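Local coordinates for protein beta-mannosidase (Trichoderma harzianum, PDB 4CVU) that probably hydrolyses terminal beta-D-mannose residues from beta-mannosides, as a glycosylated fungal enzyme of glycoside hydrolase family 2, at residues 647-650 against 651-655; 666-669 against 670-674. All coordinates share one frame; numbering follows the deposited sequence.

Contact 1: 647-650 against 651-655; sequences EMTL and AVERY. With NAG (2-acetamido-2-deoxy-beta-D-glucopyranose), chain B; NAG (2-acetamido-2-deoxy-beta-D-glucopyranose), chain C.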
loop_
_atom_site.group_PDB
_atom_site.type_symbol
_atom_site.label_atom_id
_atom_site.label_comp_id
_atom_site.label_asym_id
_atom_site.label_seq_id
_atom_site.Cartn_x
_atom_site.Cartn_y
_atom_site.Cartn_z
ATOM N N GLU A 647 4.769 16.608 -20.060
ATOM C CA GLU A 647 6.176 16.750 -20.498
ATOM C C GLU A 647 6.839 15.387 -20.634
ATOM O O GLU A 647 7.490 15.070 -21.624
ATOM C CB GLU A 647 6.967 17.650 -19.563
ATOM C CG GLU A 647 6.656 19.151 -19.712
ATOM C CD GLU A 647 7.285 20.004 -18.602
ATOM O OE1 GLU A 647 7.988 19.454 -17.719
ATOM O OE2 GLU A 647 7.102 21.247 -18.620
ATOM N N MET A 648 6.662 14.511 -19.643
ATOM C CA MET A 648 7.299 13.239 -19.750
ATOM C C MET A 648 6.723 12.431 -20.893
ATOM O O MET A 648 7.459 11.720 -21.601
ATOM C CB MET A 648 7.139 12.478 -18.391
ATOM C CG MET A 648 7.898 13.113 -17.266
ATOM S SD MET A 648 7.777 11.983 -15.804
ATOM C CE MET A 648 6.115 12.437 -15.472
ATOM N N THR A 649 5.413 12.521 -21.105
ATOM C CA THR A 649 4.721 11.715 -22.114
ATOM C C THR A 649 5.179 12.124 -23.499
ATOM O O THR A 649 5.436 11.262 -24.345
ATOM C CB THR A 649 3.177 11.854 -22.026
ATOM O OG1 THR A 649 2.734 11.543 -20.710
ATOM C CG2 THR A 649 2.445 10.900 -22.984
ATOM N N LEU A 650 5.289 13.416 -23.729
ATOM C CA LEU A 650 5.720 13.904 -25.028
ATOM C C LEU A 650 7.192 13.542 -25.361
ATOM O O LEU A 650 7.535 13.229 -26.522
ATOM C CB LEU A 650 5.523 15.400 -25.126
ATOM C CG LEU A 650 4.103 15.987 -25.200
ATOM C CD1 LEU A 650 4.164 17.502 -25.314
ATOM C CD2 LEU A 650 3.296 15.403 -26.362
ATOM N N ALA A 651 8.047 13.621 -24.336
ATOM C CA ALA A 651 9.435 13.251 -24.446
ATOM C C ALA A 651 9.588 11.822 -24.970
ATOM O O ALA A 651 10.306 11.593 -25.936
ATOM C CB ALA A 651 10.137 13.416 -23.103
ATOM N N VAL A 652 8.931 10.874 -24.298
ATOM C CA VAL A 652 8.940 9.503 -24.707
ATOM C C VAL A 652 8.375 9.325 -26.121
ATOM O O VAL A 652 8.980 8.664 -26.927
ATOM C CB VAL A 652 8.123 8.601 -23.749
ATOM C CG1 VAL A 652 8.011 7.218 -24.333
ATOM C CG2 VAL A 652 8.768 8.528 -22.383
ATOM N N GLU A 653 7.218 9.932 -26.397
ATOM C CA GLU A 653 6.529 9.705 -27.651
ATOM C C GLU A 653 7.380 10.192 -28.796
ATOM O O GLU A 653 7.382 9.597 -29.844
ATOM C CB GLU A 653 5.160 10.384 -27.703
ATOM C CG GLU A 653 4.096 9.712 -26.844
ATOM C CD GLU A 653 2.828 10.534 -26.716
ATOM O OE1 GLU A 653 2.784 11.719 -27.133
ATOM O OE2 GLU A 653 1.858 9.961 -26.216
ATOM N N ARG A 654 8.141 11.244 -28.560
ATOM C CA ARG A 654 8.939 11.855 -29.637
ATOM C C ARG A 654 10.189 11.055 -29.973
ATOM O O ARG A 654 10.614 11.064 -31.127
ATOM C CB ARG A 654 9.332 13.269 -29.280
ATOM C CG ARG A 654 10.110 13.982 -30.383
ATOM C CD ARG A 654 10.465 15.409 -29.974
ATOM N NE ARG A 654 9.342 16.339 -30.102
ATOM C CZ ARG A 654 9.029 17.022 -31.216
ATOM N NH1 ARG A 654 9.727 16.891 -32.332
ATOM N NH2 ARG A 654 7.986 17.836 -31.207
ATOM N N TYR A 655 10.736 10.331 -28.986
ATOM C CA TYR A 655 12.066 9.741 -29.118
ATOM C C TYR A 655 12.194 8.243 -28.870
ATOM O O TYR A 655 13.081 7.610 -29.469
ATOM C CB TYR A 655 13.055 10.472 -28.190
ATOM C CG TYR A 655 13.285 11.908 -28.578
ATOM C CD1 TYR A 655 14.010 12.243 -29.725
ATOM C CD2 TYR A 655 12.790 12.929 -27.804
ATOM C CE1 TYR A 655 14.232 13.573 -30.066
ATOM C CE2 TYR A 655 12.994 14.244 -28.145
ATOM C CZ TYR A 655 13.703 14.565 -29.274
ATOM O OH TYR A 655 13.898 15.884 -29.581
HETATM C C1 NAG B . -1.478 11.339 -19.090
HETATM C C2 NAG B . -1.122 10.850 -20.479
HETATM C C3 NAG B . -0.913 11.991 -21.476
HETATM C C4 NAG B . -2.014 13.056 -21.429
HETATM C C5 NAG B . -2.200 13.435 -19.994
HETATM C C6 NAG B . -3.301 14.482 -19.805
HETATM C C7 NAG B . 0.117 8.746 -20.578
HETATM C C8 NAG B . 1.457 8.061 -20.628
HETATM N N2 NAG B . 0.105 10.063 -20.468
HETATM O O3 NAG B . -0.825 11.468 -22.780
HETATM O O4 NAG B . -1.654 14.223 -22.132
HETATM O O5 NAG B . -2.512 12.300 -19.211
HETATM O O6 NAG B . -4.534 13.988 -20.292
HETATM O O7 NAG B . -0.912 8.064 -20.670
HETATM C C1 NAG C . -2.036 14.243 -23.507
HETATM C C2 NAG C . -2.137 15.707 -23.929
HETATM C C3 NAG C . -2.383 15.867 -25.407
HETATM C C4 NAG C . -1.365 15.068 -26.192
HETATM C C5 NAG C . -1.389 13.626 -25.720
HETATM C C6 NAG C . -0.319 12.809 -26.443
HETATM C C7 NAG C . -3.071 17.449 -22.474
HETATM C C8 NAG C . -4.290 17.928 -21.744
HETATM N N2 NAG C . -3.214 16.326 -23.194
HETATM O O3 NAG C . -2.220 17.219 -25.720
HETATM O O4 NAG C . -1.665 15.137 -27.571
HETATM O O5 NAG C . -1.118 13.557 -24.330
HETATM O O6 NAG C . -0.244 11.546 -25.826
HETATM O O7 NAG C . -2.026 18.101 -22.401
#

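Contact 2: 666-669 against 670-674; sequences ANFS and SWCHA. With NAG (2-acetamido-2-deoxy-beta-D-glucopyranose), chain H.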
loop_
_atom_site.group_PDB
_atom_site.type_symbol
_atom_site.label_atom_id
_atom_site.label_comp_id
_atom_site.label_asym_id
_atom_site.label_seq_id
_atom_site.Cartn_x
_atom_site.Cartn_y
_atom_site.Cartn_z
ATOM N N ALA A 666 3.030 -4.114 -15.873
ATOM C CA ALA A 666 4.194 -4.127 -16.685
ATOM C C ALA A 666 4.143 -2.881 -17.589
ATOM O O ALA A 666 5.169 -2.304 -17.932
ATOM C CB ALA A 666 4.237 -5.399 -17.523
ATOM N N ASN A 667 2.943 -2.457 -17.943
ATOM C CA ASN A 667 2.783 -1.257 -18.790
ATOM C C ASN A 667 3.243 0.046 -18.074
ATOM O O ASN A 667 3.855 0.967 -18.676
ATOM C CB ASN A 667 1.326 -1.110 -19.211
ATOM C CG ASN A 667 1.156 -0.237 -20.457
ATOM O OD1 ASN A 667 2.014 -0.244 -21.316
ATOM N ND2 ASN A 667 0.041 0.503 -20.552
ATOM N N PHE A 668 2.843 0.147 -16.819
ATOM C CA PHE A 668 3.252 1.241 -15.935
ATOM C C PHE A 668 4.767 1.152 -15.720
ATOM O O PHE A 668 5.483 2.142 -15.917
ATOM C CB PHE A 668 2.512 1.152 -14.603
ATOM C CG PHE A 668 2.886 2.246 -13.615
ATOM C CD1 PHE A 668 2.817 3.578 -13.984
ATOM C CD2 PHE A 668 3.321 1.937 -12.324
ATOM C CE1 PHE A 668 3.171 4.573 -13.100
ATOM C CE2 PHE A 668 3.660 2.934 -11.429
ATOM C CZ PHE A 668 3.582 4.267 -11.828
ATOM N N SER A 669 5.267 -0.008 -15.274
ATOM C CA SER A 669 6.685 -0.138 -15.081
ATOM C C SER A 669 7.502 0.275 -16.315
ATOM O O SER A 669 8.588 0.864 -16.187
ATOM C CB SER A 669 7.074 -1.541 -14.849
ATOM O OG SER A 669 8.445 -1.526 -14.550
ATOM N N SER A 670 7.021 -0.139 -17.471
ATOM C CA SER A 670 7.726 0.083 -18.740
ATOM C C SER A 670 7.659 1.531 -19.178
ATOM O O SER A 670 8.625 2.039 -19.782
ATOM C CB SER A 670 7.124 -0.751 -19.861
ATOM O OG SER A 670 7.699 -2.007 -19.952
ATOM N N TRP A 671 6.519 2.178 -18.962
ATOM C CA TRP A 671 6.422 3.637 -19.208
ATOM C C TRP A 671 7.351 4.385 -18.236
ATOM O O TRP A 671 7.987 5.334 -18.598
ATOM C CB TRP A 671 4.945 4.155 -19.104
ATOM C CG TRP A 671 4.241 4.128 -20.399
ATOM C CD1 TRP A 671 3.553 3.088 -20.964
ATOM C CD2 TRP A 671 4.234 5.180 -21.366
ATOM N NE1 TRP A 671 3.098 3.455 -22.205
ATOM C CE2 TRP A 671 3.528 4.720 -22.484
ATOM C CE3 TRP A 671 4.783 6.463 -21.394
ATOM C CZ2 TRP A 671 3.322 5.504 -23.613
ATOM C CZ3 TRP A 671 4.585 7.253 -22.512
ATOM C CH2 TRP A 671 3.851 6.776 -23.603
ATOM N N CYS A 672 7.407 3.989 -16.974
ATOM C CA CYS A 672 8.347 4.635 -16.064
ATOM C C CYS A 672 9.817 4.604 -16.561
ATOM O O CYS A 672 10.557 5.552 -16.359
ATOM C CB CYS A 672 8.258 4.020 -14.645
ATOM S SG CYS A 672 6.735 4.485 -13.782
ATOM N N HIS A 673 10.223 3.496 -17.173
ATOM C CA HIS A 673 11.591 3.270 -17.616
ATOM C C HIS A 673 11.895 4.091 -18.871
ATOM O O HIS A 673 12.976 4.656 -18.973
ATOM C CB HIS A 673 11.777 1.787 -17.873
ATOM C CG HIS A 673 13.151 1.401 -18.289
ATOM N ND1 HIS A 673 14.246 1.619 -17.503
ATOM C CD2 HIS A 673 13.609 0.792 -19.403
ATOM C CE1 HIS A 673 15.330 1.178 -18.113
ATOM N NE2 HIS A 673 14.967 0.658 -19.261
ATOM N N ALA A 674 10.936 4.213 -19.787
ATOM C CA ALA A 674 11.149 5.092 -20.980
ATOM C C ALA A 674 11.400 6.551 -20.636
ATOM O O ALA A 674 12.204 7.224 -21.326
ATOM C CB ALA A 674 9.987 4.964 -21.965
HETATM C C1 NAG H . -0.249 1.367 -21.688
HETATM C C2 NAG H . -1.647 1.072 -22.280
HETATM C C3 NAG H . -2.069 2.058 -23.365
HETATM C C4 NAG H . -1.864 3.475 -22.867
HETATM C C5 NAG H . -0.407 3.653 -22.431
HETATM C C6 NAG H . -0.139 5.068 -21.896
HETATM C C7 NAG H . -2.571 -1.167 -22.307
HETATM C C8 NAG H . -2.661 -2.518 -22.972
HETATM N N2 NAG H . -1.762 -0.256 -22.830
HETATM O O3 NAG H . -3.438 1.853 -23.641
HETATM O O4 NAG H . -2.165 4.381 -23.909
HETATM O O5 NAG H . -0.107 2.733 -21.415
HETATM O O6 NAG H . -1.000 5.371 -20.817
HETATM O O7 NAG H . -3.244 -0.931 -21.321
#

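Contact 1: 647-650 against 651-655
T649 and E653, one helical turn apart, each hold a different sugar of the same N-glycan. Both lie on helix 638-655, in a plain i to i+4 arrangement, and the two N-acetylglucosamines (chains B and C) are joined through O4 of the first, as in the chitobiose core of an N-linked chain. The acetamido N2 of the chain B sugar donates to T649 OG1 at 3.0 Å, and at 165° the bond is nearly straight. That hydroxyl is gripped twice, since it is also hydrogen-bonded to the carbonyl of Q645 a turn earlier; with a chi1 of -55° it sits beside its own backbone N, where it can reach back along the helix. E653 takes the next sugar: O6 of the chain C residue gives a short 2.7 Å hydrogen bond to E653 OE2. The glutamate runs out extended beyond CG, alongside T649 and pointing the same way, and the chain passes close over the backbone, with E653 CG 3.2 Å from T649 O. That same carbonyl oxygen accepts from E653 N at 3.0 Å in the regular helix pattern, which A651, V652 and R654 follow too. L650, three residues before E653, slants across its chain, with L650 CD2 3.8 Å from E653 OE1, and it also touches the mannose further along the glycan. The inner face of the helix is apolar: M648, A651 and V652 pack on helix 664-692, and M648 also meets I598. Back on the sugar side, T649 CG2 touches two oxygens that approach nearly at right angles: it lies 3.4 Å from E653 OE2 and 3.3 Å from NAG (chain B) O3.

Contact 2: 666-669 against 670-674
N667 and W671, a turn apart on helix 664-692, meet at a glycosylation site: N667 ND2 is covalently bound to C1 of an N-acetylglucosamine (chain H), 1.5 Å away, and N667, F668 and S669 spell the Asn-X-Ser sequon inside the helix itself. W671 starts at a CB lying 3.4 Å from N667 O. CG stays alongside this carbonyl, and W671 CD1 comes to 3.1 Å from N667 O, with the oxygen at the ring edge and in its plane; N667 OD1 is the next neighbour of CD1. At NE1 the ring hydrogen-bonds to the carbonyl of P659, while the sugar O5 lies 3.4 Å from W671 NE1. Further out, CE2 and CZ2 run under the sugar's hydroxymethyl carbon C6, which stands 3.4 Å above the plane of the W671 ring, displaced toward its rim, and the far end of the indole packs on V652 of helix 638-655. With an alanine in place of W671, C6 would probably lose its aromatic floor, the P659 carbonyl this donor, and the sugar some of its restraint. The asparagine is fixed as well: N667 OD1 accepts from the backbone N of K661, which limits the turn of the amide about CB-CG and so sets how ND2 presents the sugar. Round the helix, C672 SG stands over one face of F668, 3.9 Å from the ring centroid and 21° off the normal, a Cys sulfur-aromatic contact. F668 reaches it with CG anti to the backbone N (chi1 180°), and W606 of helix 603-609 meets both residues. The helix thus divides its chemistry: sulfur and phenyl ring face the interior, while the N-acetylglucosamine lies against a tryptophan whose N-H is spent on the protein, so the indole meets the sugar mainly by van der Waals contact.

In the fold
Contacts 1 and 2 sit on successive helices, 638-655 and 664-692, with centres about 13 Å apart. Neither is wholly core or wholly surface: each is partly buried, with an apolar side turned to the protein and a side that carries sugar. They meet directly at V652, whose CG2 is 3.7 Å from A674 C and whose CG1 is 3.9 Å from W671 CZ3. W671 belongs to the surroundings of both sugar groups, its own N-acetylglucosamine and the glycan met by contact 1. At 647-655 polar side chains hydrogen-bond to a glycan joined elsewhere; at 666-674 the helix bears its N-acetylglucosamine covalently and backs it with an aromatic ring.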